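Local coordinates for Lmo1499 protein (Listeria monocytogenes, PDB 4IIW) that probably cleaves nascent peptidoglycan strands endolytically as a membrane-anchored lytic transglycosylase, thereby ending their elongation, at residues K110-E115 / Y177-F183; L119-A123 / V138-D143; N204-Y208 / D302-E306; L223-I228 / L292-S298; S244-R249 / S314-F319. One frame throughout, in Å; residues are numbered along the deposited sequence.

Interaction 1: K110-E115 / Y177-F183; sequences KLVIPE and YPATYTF. With SO4 (sulfate ion), chain O.
Leu-111 O takes the straightest of the three backbone bonds here, from Tyr-181 N at 2.9 Å with an angle of 170° at the hydrogen. The same oxygen is approached by Thr-180 CA through a longer C-H...O contact of 3.5 Å and lies near the plane of the Tyr-181 ring, at its edge. Leu-111 N returns a bond to Tyr-181 O at 3.0 Å, and Ile-113 N reaches Ala-179 O at 2.9 Å. Together they make a minimal two-stranded antiparallel ribbon: Leu-111 and Tyr-181 form its hydrogen-bonded pair, Val-112 and Thr-180 the non-hydrogen-bonded one. On the face of Leu-111, CG of Tyr-181 lies beside the backbone N (chi1 -56°), and the ring crosses Ile-113 at about a right angle, CE1 lying 4.1 Å from CG1. Further along, Leu-111 CD2 touches Phe-183 CE2 at 4.1 Å. Helix 190-204 packs on this face through Met-197 and Ala-200. On the other face, Val-112 and Thr-180 lie next to Lys-327 of the second subunit. The aliphatic part of Lys-110 runs alongside Thr-182, CG to CG2 3.6 Å, and its extended chain then carries the ammonium away from the ribbon. At the far end, the Pro-178 ring packs against Glu-115, CG to CG 4.0 Å. A sulfate, probably from the crystallisation liquor, sits by Thr-180 N; its modelled bond is too short to trust in detail.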
# COMPACT_ATOMS: atom_id res chain seq x y z
N LYS B 110 39.79 -13.66 -4.84
CA LYS B 110 41.19 -13.34 -5.13
C LYS B 110 41.36 -11.91 -5.64
O LYS B 110 40.40 -11.29 -6.09
CB LYS B 110 41.76 -14.33 -6.16
CG LYS B 110 41.67 -15.80 -5.72
CD LYS B 110 42.04 -16.74 -6.85
CE LYS B 110 41.96 -18.19 -6.42
NZ LYS B 110 42.33 -19.10 -7.56
N LEU B 111 42.59 -11.39 -5.56
CA LEU B 111 42.91 -10.05 -6.04
C LEU B 111 43.49 -10.12 -7.45
O LEU B 111 44.65 -10.52 -7.61
CB LEU B 111 43.90 -9.40 -5.10
CG LEU B 111 44.34 -7.98 -5.41
CD1 LEU B 111 43.15 -7.04 -5.71
CD2 LEU B 111 45.16 -7.47 -4.22
N VAL B 112 42.69 -9.78 -8.46
CA VAL B 112 43.14 -9.84 -9.85
C VAL B 112 43.55 -8.45 -10.34
O VAL B 112 42.80 -7.50 -10.22
CB VAL B 112 42.03 -10.39 -10.77
CG1 VAL B 112 42.56 -10.56 -12.19
CG2 VAL B 112 41.48 -11.71 -10.23
N ILE B 113 44.76 -8.34 -10.89
CA ILE B 113 45.25 -7.06 -11.42
C ILE B 113 45.54 -7.23 -12.92
O ILE B 113 46.52 -7.87 -13.31
CB ILE B 113 46.53 -6.59 -10.69
CG1 ILE B 113 46.29 -6.44 -9.18
CG2 ILE B 113 47.00 -5.28 -11.27
CD1 ILE B 113 45.22 -5.42 -8.82
N PRO B 114 44.69 -6.66 -13.77
CA PRO B 114 44.92 -6.80 -15.19
C PRO B 114 45.98 -5.85 -15.77
O PRO B 114 46.42 -4.90 -15.11
CB PRO B 114 43.55 -6.46 -15.81
CG PRO B 114 42.59 -6.20 -14.66
CD PRO B 114 43.48 -5.90 -13.48
N GLU B 115 46.35 -6.12 -17.01
CA GLU B 115 47.27 -5.30 -17.78
C GLU B 115 46.63 -3.95 -18.14
O GLU B 115 45.41 -3.84 -18.25
CB GLU B 115 47.58 -5.99 -19.09
CG GLU B 115 48.16 -7.36 -18.96
CD GLU B 115 48.16 -8.10 -20.28
OE1 GLU B 115 47.75 -7.50 -21.31
OE2 GLU B 115 48.57 -9.28 -20.29
N TYR B 177 53.05 -5.64 -10.96
CA TYR B 177 52.79 -6.60 -12.04
C TYR B 177 51.34 -7.07 -12.12
O TYR B 177 50.69 -7.27 -11.09
CB TYR B 177 53.72 -7.81 -11.86
CG TYR B 177 53.88 -8.70 -13.07
CD1 TYR B 177 54.70 -8.31 -14.14
CD2 TYR B 177 53.23 -9.94 -13.16
CE1 TYR B 177 54.85 -9.12 -15.27
CE2 TYR B 177 53.40 -10.77 -14.30
CZ TYR B 177 54.20 -10.34 -15.34
OH TYR B 177 54.36 -11.13 -16.46
N PRO B 178 50.83 -7.26 -13.35
CA PRO B 178 49.50 -7.79 -13.51
C PRO B 178 49.50 -9.32 -13.37
O PRO B 178 50.17 -10.01 -14.11
CB PRO B 178 49.10 -7.36 -14.92
CG PRO B 178 50.34 -7.16 -15.65
CD PRO B 178 51.44 -6.91 -14.65
N ALA B 179 48.74 -9.82 -12.40
CA ALA B 179 48.62 -11.24 -12.10
C ALA B 179 47.50 -11.40 -11.08
O ALA B 179 46.82 -10.43 -10.73
CB ALA B 179 49.94 -11.78 -11.55
N THR B 180 47.31 -12.62 -10.60
CA THR B 180 46.32 -12.91 -9.59
C THR B 180 47.08 -13.15 -8.33
O THR B 180 48.02 -13.91 -8.34
CB THR B 180 45.49 -14.14 -9.94
OG1 THR B 180 44.73 -13.85 -11.11
CG2 THR B 180 44.53 -14.50 -8.82
N TYR B 181 46.70 -12.49 -7.25
CA TYR B 181 47.40 -12.63 -5.97
C TYR B 181 46.41 -13.08 -4.92
O TYR B 181 45.22 -12.79 -5.06
CB TYR B 181 47.97 -11.28 -5.54
CG TYR B 181 48.87 -10.64 -6.56
CD1 TYR B 181 48.35 -9.85 -7.59
CD2 TYR B 181 50.25 -10.81 -6.50
CE1 TYR B 181 49.18 -9.27 -8.53
CE2 TYR B 181 51.09 -10.23 -7.43
CZ TYR B 181 50.56 -9.47 -8.45
OH TYR B 181 51.41 -8.89 -9.36
N THR B 182 46.89 -13.77 -3.89
CA THR B 182 46.05 -14.19 -2.75
C THR B 182 46.89 -14.05 -1.48
O THR B 182 48.11 -14.15 -1.53
CB THR B 182 45.55 -15.64 -2.87
OG1 THR B 182 46.65 -16.52 -2.72
CG2 THR B 182 44.91 -15.89 -4.23
N PHE B 183 46.23 -13.83 -0.34
CA PHE B 183 46.94 -13.60 0.91
C PHE B 183 46.39 -14.45 2.03
O PHE B 183 45.18 -14.49 2.24
CB PHE B 183 46.86 -12.11 1.26
CG PHE B 183 47.45 -11.24 0.20
CD1 PHE B 183 48.78 -10.90 0.23
CD2 PHE B 183 46.70 -10.84 -0.88
CE1 PHE B 183 49.35 -10.15 -0.77
CE2 PHE B 183 47.26 -10.08 -1.90
CZ PHE B 183 48.60 -9.74 -1.84
S SO4 O . 48.82 -15.38 -12.72
O1 SO4 O . 50.11 -15.94 -12.33
O2 SO4 O . 48.33 -14.54 -11.63
O3 SO4 O . 48.98 -14.58 -13.93
O4 SO4 O . 47.87 -16.46 -12.98

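Interaction 2: L119-A123 / V138-D143; sequences LDQIA and VLKTMD
The carboxylate of Asp-120 brings OD1 to 3.5 Å from Leu-139 CD1, with CD2 of the same leucine slightly farther off, and at the other margin the carboxylate of Asp-143 sets OD1 4.2 Å from Leu-119 CD1. The second oxygens have stronger partners: Asp-120 OD2 makes a salt bridge with Lys-135 at the start of helix 135-143, whereas Asp-143 OD2 turns outside the helix pair to His-170 in a loop. Between these margins the first turns of helix 119-129 meet the later part of helix 135-143, with short-segment axes 10.1 Å apart and N-to-C directions differing by 135°. This is a helical hairpin whose two consecutive helices cross at a slant, nearer antiparallel than parallel. Met-142, present as selenomethionine, carries much of the packing. Its chain is extended beyond CG (chi2 166°, chi3 170°), which carries selenium to 3.8 Å from Leu-119 CB and CE to 3.9 Å from Ile-122 CG2. Ala-123 lets the helices come nearest in this register: its CB rests 4.0 Å from Val-138 CG1 and at the same 4.0 Å from Leu-139 CD2. Helix 190-204 lies against the hairpin, touching Ile-122 through Met-197 and Met-142 through Ile-194. Methyl, methylene and selenium contacts thus make an apolar centre between the segments, and the Asp-120 to Lys-135 salt bridge adds a polar tie between the same helices at the edge.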
# COMPACT_ATOMS: atom_id res chain seq x y z
N LEU B 119 48.07 2.88 -11.12
CA LEU B 119 48.05 2.67 -9.66
C LEU B 119 46.67 3.01 -9.08
O LEU B 119 46.23 2.39 -8.13
CB LEU B 119 49.13 3.49 -8.95
CG LEU B 119 50.61 3.29 -9.31
CD1 LEU B 119 51.46 4.23 -8.46
CD2 LEU B 119 51.06 1.85 -9.13
N ASP B 120 45.97 3.98 -9.66
CA ASP B 120 44.66 4.36 -9.12
C ASP B 120 43.67 3.17 -9.22
O ASP B 120 42.94 2.87 -8.28
CB ASP B 120 44.08 5.58 -9.85
CG ASP B 120 43.18 6.41 -8.95
OD1 ASP B 120 43.74 7.16 -8.11
OD2 ASP B 120 41.93 6.34 -9.08
N GLN B 121 43.69 2.51 -10.38
CA GLN B 121 42.81 1.37 -10.64
C GLN B 121 43.20 0.16 -9.80
O GLN B 121 42.33 -0.60 -9.35
CB GLN B 121 42.83 1.03 -12.14
CG GLN B 121 42.28 2.14 -13.03
CD GLN B 121 42.51 1.92 -14.52
OE1 GLN B 121 43.58 1.52 -14.95
NE2 GLN B 121 41.50 2.25 -15.32
N ILE B 122 44.50 -0.01 -9.57
CA ILE B 122 44.98 -1.09 -8.74
C ILE B 122 44.47 -0.82 -7.34
O ILE B 122 44.08 -1.74 -6.62
CB ILE B 122 46.53 -1.20 -8.77
CG1 ILE B 122 47.00 -1.60 -10.17
CG2 ILE B 122 47.05 -2.25 -7.75
CD1 ILE B 122 48.52 -1.56 -10.37
N ALA B 123 44.45 0.45 -6.95
CA ALA B 123 43.98 0.81 -5.62
C ALA B 123 42.52 0.38 -5.39
O ALA B 123 42.16 -0.03 -4.29
CB ALA B 123 44.15 2.30 -5.38
N VAL B 138 45.78 3.70 0.68
CA VAL B 138 46.46 2.84 -0.26
C VAL B 138 47.21 3.70 -1.26
O VAL B 138 48.32 3.36 -1.63
CB VAL B 138 45.46 1.93 -1.01
CG1 VAL B 138 46.16 1.13 -2.13
CG2 VAL B 138 44.76 1.00 -0.03
N LEU B 139 46.61 4.80 -1.70
CA LEU B 139 47.30 5.72 -2.62
C LEU B 139 48.48 6.38 -1.91
O LEU B 139 49.55 6.53 -2.49
CB LEU B 139 46.36 6.78 -3.18
CG LEU B 139 45.42 6.37 -4.32
CD1 LEU B 139 44.62 7.57 -4.75
CD2 LEU B 139 46.17 5.77 -5.54
N LYS B 140 48.28 6.78 -0.66
CA LYS B 140 49.36 7.38 0.10
C LYS B 140 50.53 6.40 0.28
O LYS B 140 51.68 6.78 0.13
CB LYS B 140 48.87 7.85 1.46
CG LYS B 140 49.96 8.54 2.25
CD LYS B 140 49.44 9.14 3.56
CE LYS B 140 50.56 9.92 4.25
NZ LYS B 140 50.13 10.49 5.54
N THR B 141 50.23 5.15 0.60
CA THR B 141 51.28 4.17 0.80
C THR B 141 52.08 4.03 -0.49
O THR B 141 53.30 4.02 -0.47
CB THR B 141 50.72 2.77 1.21
OG1 THR B 141 50.09 2.85 2.50
CG2 THR B 141 51.85 1.77 1.29
N MSE B 142 51.37 3.91 -1.60
CA MSE B 142 52.01 3.78 -2.89
C MSE B 142 53.07 4.84 -3.11
O MSE B 142 54.17 4.52 -3.53
CB MSE B 142 50.96 3.83 -4.03
CG MSE B 142 50.19 2.52 -4.21
SE MSE B 142 48.58 2.60 -5.30
CE MSE B 142 48.24 0.68 -5.44
N ASP B 143 52.73 6.09 -2.80
CA ASP B 143 53.62 7.24 -3.02
C ASP B 143 54.42 7.65 -1.78
O ASP B 143 55.13 8.65 -1.81
CB ASP B 143 52.83 8.46 -3.57
CG ASP B 143 52.37 8.27 -5.05
OD1 ASP B 143 52.29 7.12 -5.54
OD2 ASP B 143 52.07 9.29 -5.72

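Interaction 3: N204-Y208 / D302-E306; sequences NIAKY and DSSME
Tyr-208 meets Asp-302 and Met-305 from a turn in which 206-208 are coiled like a helix but lack its usual bonding pattern, although Tyr-208 N still bonds to Ile-205 O. This turn links helix 190-204 to helix 209-215 and packs against the first turn of helix 302-309, so the contact joins parts of the helical domain far apart in sequence. Asp-302 OD1 receives two donors. The Tyr-208 hydroxyl gives the firmer bond, 2.9 Å from OH to OD1, arriving on the anti side of the carboxylate and 19° out of its plane. Lys-207 NZ adds a weak salt bridge, 3.3 Å from the same OD1. Lys-207 gets there with CG between its backbone N and carbonyl carbon (chi1 56°) and the rest of the chain extended, so that the lysine and aspartate chains cross at about a right angle. Met-305, a selenomethionine, completes the contact as a Met-aromatic pair: selenium lies 5.1 Å from the Tyr-208 ring centroid, obliquely placed at 59° from the ring normal. Its CB is 3.9 Å from Tyr-208 CZ. Phe-222 meets the same tyrosine from helix 219-232. Over the centre of one face of the Tyr-208 ring, 4.0 Å above the plane, lies Lys-207 CG.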
# COMPACT_ATOMS: atom_id res chain seq x y z
N ASN B 204 59.32 -11.70 -12.74
CA ASN B 204 58.85 -11.94 -14.10
C ASN B 204 59.57 -11.24 -15.21
O ASN B 204 59.30 -11.53 -16.38
CB ASN B 204 57.34 -11.70 -14.15
CG ASN B 204 56.57 -12.76 -13.34
OD1 ASN B 204 56.74 -13.96 -13.55
ND2 ASN B 204 55.72 -12.32 -12.43
N ILE B 205 60.48 -10.32 -14.89
CA ILE B 205 61.26 -9.68 -15.91
C ILE B 205 62.66 -10.30 -15.94
O ILE B 205 63.51 -9.90 -16.76
CB ILE B 205 61.37 -8.16 -15.73
CG1 ILE B 205 62.16 -7.80 -14.47
CG2 ILE B 205 60.00 -7.53 -15.72
CD1 ILE B 205 62.34 -6.32 -14.31
N ALA B 206 62.90 -11.27 -15.06
CA ALA B 206 64.20 -11.95 -14.99
C ALA B 206 64.63 -12.48 -16.35
O ALA B 206 65.81 -12.46 -16.69
CB ALA B 206 64.15 -13.09 -13.97
N LYS B 207 63.67 -12.95 -17.14
CA LYS B 207 63.96 -13.48 -18.47
C LYS B 207 64.42 -12.43 -19.48
O LYS B 207 65.06 -12.77 -20.48
CB LYS B 207 62.74 -14.24 -19.01
CG LYS B 207 61.46 -13.41 -19.07
CD LYS B 207 60.28 -14.25 -19.53
CE LYS B 207 58.97 -13.50 -19.34
NZ LYS B 207 57.80 -14.31 -19.77
N TYR B 208 64.12 -11.16 -19.23
CA TYR B 208 64.52 -10.10 -20.15
C TYR B 208 65.86 -9.46 -19.77
O TYR B 208 66.39 -8.65 -20.54
CB TYR B 208 63.47 -8.99 -20.20
CG TYR B 208 62.09 -9.46 -20.56
CD1 TYR B 208 61.81 -9.97 -21.82
CD2 TYR B 208 61.04 -9.37 -19.65
CE1 TYR B 208 60.54 -10.39 -22.16
CE2 TYR B 208 59.77 -9.79 -19.97
CZ TYR B 208 59.52 -10.30 -21.23
OH TYR B 208 58.25 -10.71 -21.55
N ASP B 302 53.14 -9.50 -21.00
CA ASP B 302 54.35 -9.97 -21.66
C ASP B 302 54.37 -9.56 -23.11
O ASP B 302 55.43 -9.22 -23.66
CB ASP B 302 54.47 -11.48 -21.55
CG ASP B 302 54.94 -11.91 -20.19
OD1 ASP B 302 56.07 -11.52 -19.81
OD2 ASP B 302 54.19 -12.64 -19.50
N SER B 303 53.21 -9.58 -23.74
CA SER B 303 53.11 -9.21 -25.13
C SER B 303 53.79 -7.84 -25.37
O SER B 303 54.66 -7.71 -26.22
CB SER B 303 51.65 -9.17 -25.55
OG SER B 303 51.56 -8.90 -26.93
N SER B 304 53.39 -6.84 -24.59
CA SER B 304 53.96 -5.51 -24.72
C SER B 304 55.44 -5.47 -24.36
O SER B 304 56.22 -4.77 -25.01
CB SER B 304 53.20 -4.51 -23.87
OG SER B 304 51.92 -4.29 -24.44
N MSE B 305 55.83 -6.21 -23.33
CA MSE B 305 57.23 -6.23 -22.94
C MSE B 305 58.10 -6.78 -24.08
O MSE B 305 59.13 -6.19 -24.37
CB MSE B 305 57.42 -6.99 -21.64
CG MSE B 305 56.94 -6.19 -20.44
SE MSE B 305 57.09 -7.16 -18.79
CE MSE B 305 56.26 -5.86 -17.60
N GLU B 306 57.69 -7.89 -24.71
CA GLU B 306 58.42 -8.41 -25.87
C GLU B 306 58.54 -7.37 -26.97
O GLU B 306 59.58 -7.24 -27.60
CB GLU B 306 57.76 -9.64 -26.50
CG GLU B 306 58.47 -10.98 -26.29
CD GLU B 306 58.12 -11.98 -27.40
OE1 GLU B 306 58.89 -12.95 -27.62
OE2 GLU B 306 57.09 -11.78 -28.08

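Interaction 4: L223-I228 / L292-S298; sequences LTMSSI and LPPGPIS
Thr-224 and Ser-227 meet the 292-298 loop through different first torsions. In Thr-224, chi1 of -62° sets CG2 anti to the backbone N, placing the methyl 3.7 Å from Pro-293 CD and 3.9 Å from Leu-292 CB. In Ser-227, chi1 of 65° holds OG in the crowded position between N and the carbonyl carbon, where it can serve two partners. It accepts from Ile-297 N at 3.2 Å, with 162° at the hydrogen, and donates to Thr-224 O at 2.6 Å, one turn back in its own helix. Thr-224 O also takes the regular helical bond from Ile-228 N, so a single carbonyl is gripped twice and the serine hydroxyl ties the loop to the helix backbone. Pro-296 lies across Thr-224 at about a right angle, and its ring continues onto Leu-223, CG to CB 3.8 Å. Pro-296 N, lacking a hydrogen, can give nothing to Thr-224 OG1, whose bond is with His-220 O. Towards the other end of the loop, Leu-292 CD2 packs 3.6 Å from Ile-228 CD1 and 4.1 Å from Met-225 CE, crossing each side chain at about a right angle. The proline-rich loop is thus wrapped along helix 219-232, which is further covered by helices 239-251 and 302-309. Glu-232, predicted to be important for catalysis, ends that helix one turn beyond Ile-228, with about 6 Å between the two side chains, so this packing probably helps to form the surroundings of the presumed lytic transglycosylase active site.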
# COMPACT_ATOMS: atom_id res chain seq x y z
N LEU B 223 60.01 -0.40 -18.99
CA LEU B 223 58.62 -0.41 -18.58
C LEU B 223 57.86 0.78 -19.12
O LEU B 223 56.64 0.70 -19.29
CB LEU B 223 58.50 -0.49 -17.05
CG LEU B 223 59.08 -1.79 -16.47
CD1 LEU B 223 59.07 -1.75 -14.95
CD2 LEU B 223 58.30 -2.97 -16.99
N THR B 224 58.56 1.87 -19.43
CA THR B 224 57.90 3.04 -19.99
C THR B 224 57.39 2.70 -21.41
O THR B 224 56.19 2.90 -21.72
CB THR B 224 58.82 4.24 -20.01
OG1 THR B 224 59.17 4.57 -18.65
CG2 THR B 224 58.14 5.43 -20.66
N MSE B 225 58.29 2.19 -22.25
CA MSE B 225 57.89 1.77 -23.61
C MSE B 225 56.81 0.76 -23.57
O MSE B 225 55.85 0.85 -24.32
CB MSE B 225 59.02 1.12 -24.41
CG MSE B 225 59.50 1.96 -25.52
SE MSE B 225 58.15 2.29 -26.89
CE MSE B 225 59.37 3.45 -27.86
N SER B 226 56.99 -0.24 -22.73
CA SER B 226 56.01 -1.29 -22.63
C SER B 226 54.63 -0.69 -22.39
O SER B 226 53.69 -1.08 -23.06
CB SER B 226 56.37 -2.28 -21.52
OG SER B 226 57.58 -2.93 -21.84
N SER B 227 54.54 0.28 -21.48
CA SER B 227 53.24 0.87 -21.13
C SER B 227 52.57 1.66 -22.26
O SER B 227 51.35 1.55 -22.46
CB SER B 227 53.33 1.76 -19.88
OG SER B 227 54.14 2.88 -20.13
N ILE B 228 53.35 2.48 -22.98
CA ILE B 228 52.75 3.25 -24.06
C ILE B 228 52.32 2.29 -25.16
O ILE B 228 51.34 2.57 -25.88
CB ILE B 228 53.65 4.40 -24.57
CG1 ILE B 228 54.90 3.91 -25.26
CG2 ILE B 228 54.06 5.30 -23.43
CD1 ILE B 228 55.76 5.06 -25.80
N LEU B 292 60.43 9.76 -24.41
CA LEU B 292 59.44 9.01 -23.67
C LEU B 292 59.01 9.87 -22.50
O LEU B 292 59.73 10.81 -22.13
CB LEU B 292 60.04 7.71 -23.13
CG LEU B 292 60.34 6.58 -24.09
CD1 LEU B 292 61.02 5.43 -23.35
CD2 LEU B 292 59.06 6.11 -24.75
N PRO B 293 57.86 9.56 -21.90
CA PRO B 293 57.50 10.30 -20.69
C PRO B 293 58.47 9.92 -19.56
O PRO B 293 59.24 8.97 -19.71
CB PRO B 293 56.08 9.83 -20.37
CG PRO B 293 55.72 8.81 -21.41
CD PRO B 293 56.91 8.50 -22.24
N PRO B 294 58.44 10.64 -18.44
CA PRO B 294 59.34 10.40 -17.30
C PRO B 294 59.25 9.01 -16.66
O PRO B 294 60.15 8.62 -15.93
CB PRO B 294 58.93 11.47 -16.27
CG PRO B 294 58.06 12.42 -16.99
CD PRO B 294 57.44 11.68 -18.13
N GLY B 295 58.15 8.32 -16.90
CA GLY B 295 57.94 6.97 -16.38
C GLY B 295 56.76 6.33 -17.09
O GLY B 295 56.13 6.95 -17.95
N PRO B 296 56.47 5.07 -16.76
CA PRO B 296 55.35 4.35 -17.34
C PRO B 296 54.02 4.99 -16.99
O PRO B 296 53.95 5.71 -15.98
CB PRO B 296 55.43 2.97 -16.66
CG PRO B 296 56.85 2.85 -16.24
CD PRO B 296 57.30 4.20 -15.91
N ILE B 297 53.00 4.70 -17.79
CA ILE B 297 51.64 5.20 -17.54
C ILE B 297 50.67 4.08 -17.11
O ILE B 297 49.46 4.30 -16.97
CB ILE B 297 51.07 5.92 -18.76
CG1 ILE B 297 50.95 4.97 -19.95
CG2 ILE B 297 51.94 7.11 -19.09
CD1 ILE B 297 50.12 5.54 -21.13
N SER B 298 51.21 2.88 -16.92
CA SER B 298 50.42 1.72 -16.50
C SER B 298 51.36 0.53 -16.41
O SER B 298 52.54 0.67 -16.68
CB SER B 298 49.33 1.41 -17.53
OG SER B 298 49.92 0.91 -18.71

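Interaction 5: S244-R249 / S314-F319; sequences SVFYNR and SDYLYF
Phe-319 points the edge of its ring at the face of Phe-246 in an offset edge-to-face pair, with planes at 85° and centroids 5.6 Å apart. The same Phe-319 ring has Val-245 CG1 at its edge, 3.9 Å from CD2. The guanidinium plane of Arg-249 is 82° from the ring plane of Tyr-318, and NH2 comes obliquely near CD1. Its main work is polar: NE and NH2 close side-on upon one atom, Leu-317 O, at 2.7 Å and 2.9 Å, and the oxygen lies in the guanidinium plane. NH1 is bonded instead to Arg-255 O and Gln-257, so the group is held from several directions. Asn-248 likewise spans the turn before strand 318-321, its ND2 donating to Ser-314 O at 2.7 Å and to Tyr-316 O at 2.8 Å; the former is met from above its carbonyl plane. Ser-314 OG donates to Ser-244 OG at 3.0 Å, and Ser-244 is further tied to Met-241 O. Helix 239-251 is thereby clamped to the hairpin of strands 318-321 and 328-331. Phe-319, held in the aromatic pair, also touches Glu-232, predicted to be important for catalysis. With helix side chains donating to the carbonyls of Ser-314, Tyr-316 and Leu-317, side-chain-to-backbone bonds hold the connection leading into the strand.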
# COMPACT_ATOMS: atom_id res chain seq x y z
N SER B 244 57.78 -0.43 -33.21
CA SER B 244 58.71 0.08 -34.22
C SER B 244 58.41 1.52 -34.57
O SER B 244 59.32 2.30 -34.81
CB SER B 244 58.71 -0.76 -35.48
OG SER B 244 57.52 -0.58 -36.20
N VAL B 245 57.13 1.88 -34.62
CA VAL B 245 56.76 3.26 -34.92
C VAL B 245 57.39 4.17 -33.88
O VAL B 245 58.08 5.13 -34.21
CB VAL B 245 55.26 3.49 -34.89
CG1 VAL B 245 54.96 4.97 -34.83
CG2 VAL B 245 54.59 2.84 -36.08
N PHE B 246 57.16 3.85 -32.61
CA PHE B 246 57.69 4.68 -31.55
C PHE B 246 59.20 4.79 -31.62
O PHE B 246 59.74 5.90 -31.56
CB PHE B 246 57.24 4.21 -30.18
CG PHE B 246 55.76 4.40 -29.93
CD1 PHE B 246 55.12 5.59 -30.28
CD2 PHE B 246 55.02 3.44 -29.26
CE1 PHE B 246 53.77 5.78 -30.02
CE2 PHE B 246 53.69 3.63 -28.99
CZ PHE B 246 53.06 4.81 -29.38
N TYR B 247 59.90 3.68 -31.78
CA TYR B 247 61.35 3.77 -31.89
C TYR B 247 61.74 4.65 -33.09
O TYR B 247 62.61 5.52 -32.99
CB TYR B 247 62.02 2.39 -31.92
CG TYR B 247 62.05 1.72 -30.56
CD1 TYR B 247 62.82 2.23 -29.52
CD2 TYR B 247 61.32 0.55 -30.30
CE1 TYR B 247 62.85 1.62 -28.26
CE2 TYR B 247 61.35 -0.07 -29.05
CZ TYR B 247 62.12 0.48 -28.04
OH TYR B 247 62.16 -0.12 -26.79
N ASN B 248 61.06 4.46 -34.22
CA ASN B 248 61.35 5.25 -35.41
C ASN B 248 61.21 6.73 -35.12
O ASN B 248 62.10 7.52 -35.46
CB ASN B 248 60.45 4.87 -36.58
CG ASN B 248 60.79 3.51 -37.16
OD1 ASN B 248 61.79 2.90 -36.80
ND2 ASN B 248 59.96 3.04 -38.08
N ARG B 249 60.11 7.11 -34.47
CA ARG B 249 59.88 8.52 -34.13
C ARG B 249 60.98 9.04 -33.21
O ARG B 249 61.50 10.16 -33.37
CB ARG B 249 58.52 8.72 -33.46
CG ARG B 249 57.35 8.48 -34.39
CD ARG B 249 56.08 9.12 -33.86
NE ARG B 249 55.04 9.16 -34.89
CZ ARG B 249 53.98 9.98 -34.87
NH1 ARG B 249 53.80 10.85 -33.88
NH2 ARG B 249 53.10 9.94 -35.87
N SER B 314 61.14 -1.53 -39.39
CA SER B 314 60.27 -1.02 -40.45
C SER B 314 60.38 0.50 -40.64
O SER B 314 60.99 1.20 -39.84
CB SER B 314 58.81 -1.38 -40.17
OG SER B 314 58.29 -0.58 -39.13
N ASP B 315 59.74 0.98 -41.71
CA ASP B 315 59.73 2.40 -42.05
C ASP B 315 58.44 3.11 -41.66
O ASP B 315 58.17 4.22 -42.12
CB ASP B 315 59.94 2.55 -43.56
CG ASP B 315 61.25 1.96 -44.03
OD1 ASP B 315 62.26 2.13 -43.31
OD2 ASP B 315 61.29 1.36 -45.12
N TYR B 316 57.63 2.50 -40.79
CA TYR B 316 56.37 3.12 -40.41
C TYR B 316 56.58 4.18 -39.33
O TYR B 316 57.35 3.98 -38.40
CB TYR B 316 55.35 2.05 -39.98
CG TYR B 316 55.07 1.02 -41.06
CD1 TYR B 316 54.37 1.36 -42.22
CD2 TYR B 316 55.50 -0.31 -40.92
CE1 TYR B 316 54.12 0.42 -43.22
CE2 TYR B 316 55.25 -1.26 -41.92
CZ TYR B 316 54.56 -0.89 -43.06
OH TYR B 316 54.32 -1.83 -44.04
N LEU B 317 55.90 5.31 -39.48
CA LEU B 317 56.00 6.42 -38.54
C LEU B 317 54.62 6.86 -38.01
O LEU B 317 54.55 7.74 -37.14
CB LEU B 317 56.67 7.62 -39.22
CG LEU B 317 58.11 7.42 -39.72
CD1 LEU B 317 58.61 8.65 -40.47
CD2 LEU B 317 59.02 7.11 -38.56
N TYR B 318 53.55 6.27 -38.53
CA TYR B 318 52.18 6.60 -38.09
C TYR B 318 51.33 5.33 -37.95
O TYR B 318 51.60 4.31 -38.57
CB TYR B 318 51.51 7.54 -39.09
CG TYR B 318 52.26 8.82 -39.37
CD1 TYR B 318 52.00 9.99 -38.66
CD2 TYR B 318 53.24 8.87 -40.37
CE1 TYR B 318 52.70 11.17 -38.91
CE2 TYR B 318 53.94 10.04 -40.64
CZ TYR B 318 53.66 11.18 -39.91
OH TYR B 318 54.37 12.33 -40.18
N PHE B 319 50.29 5.40 -37.13
CA PHE B 319 49.38 4.28 -36.99
C PHE B 319 48.02 4.77 -36.56
O PHE B 319 47.91 5.77 -35.85
CB PHE B 319 49.91 3.21 -36.03
CG PHE B 319 50.05 3.66 -34.60
CD1 PHE B 319 48.99 3.54 -33.71
CD2 PHE B 319 51.25 4.16 -34.12
CE1 PHE B 319 49.11 3.93 -32.38
CE2 PHE B 319 51.39 4.56 -32.80
CZ PHE B 319 50.31 4.44 -31.93

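In the fold
Interactions 2 and 4 are the buried contacts and are mainly apolar, interaction 4 adding a serine that bonds to the loop backbone. Interactions 1, 3 and 5 are only partly buried and rely more on polar bonds: strand backbone in 1, a shared carboxylate in 3, side chains gripping carbonyls in 5. Interactions 1 and 2 touch, Ile-113 packing on Ile-122 of the following helix. Interaction 1 also reaches interaction 3 through Tyr-177, which lies by Asn-204 and Met-305. Met-305 in turn rests on Leu-223 of interaction 4, whose helix 219-232 meets interaction 5 through Met-225 and Phe-246. Interactions 4 and 5 lie nearest the predicted catalytic glutamate.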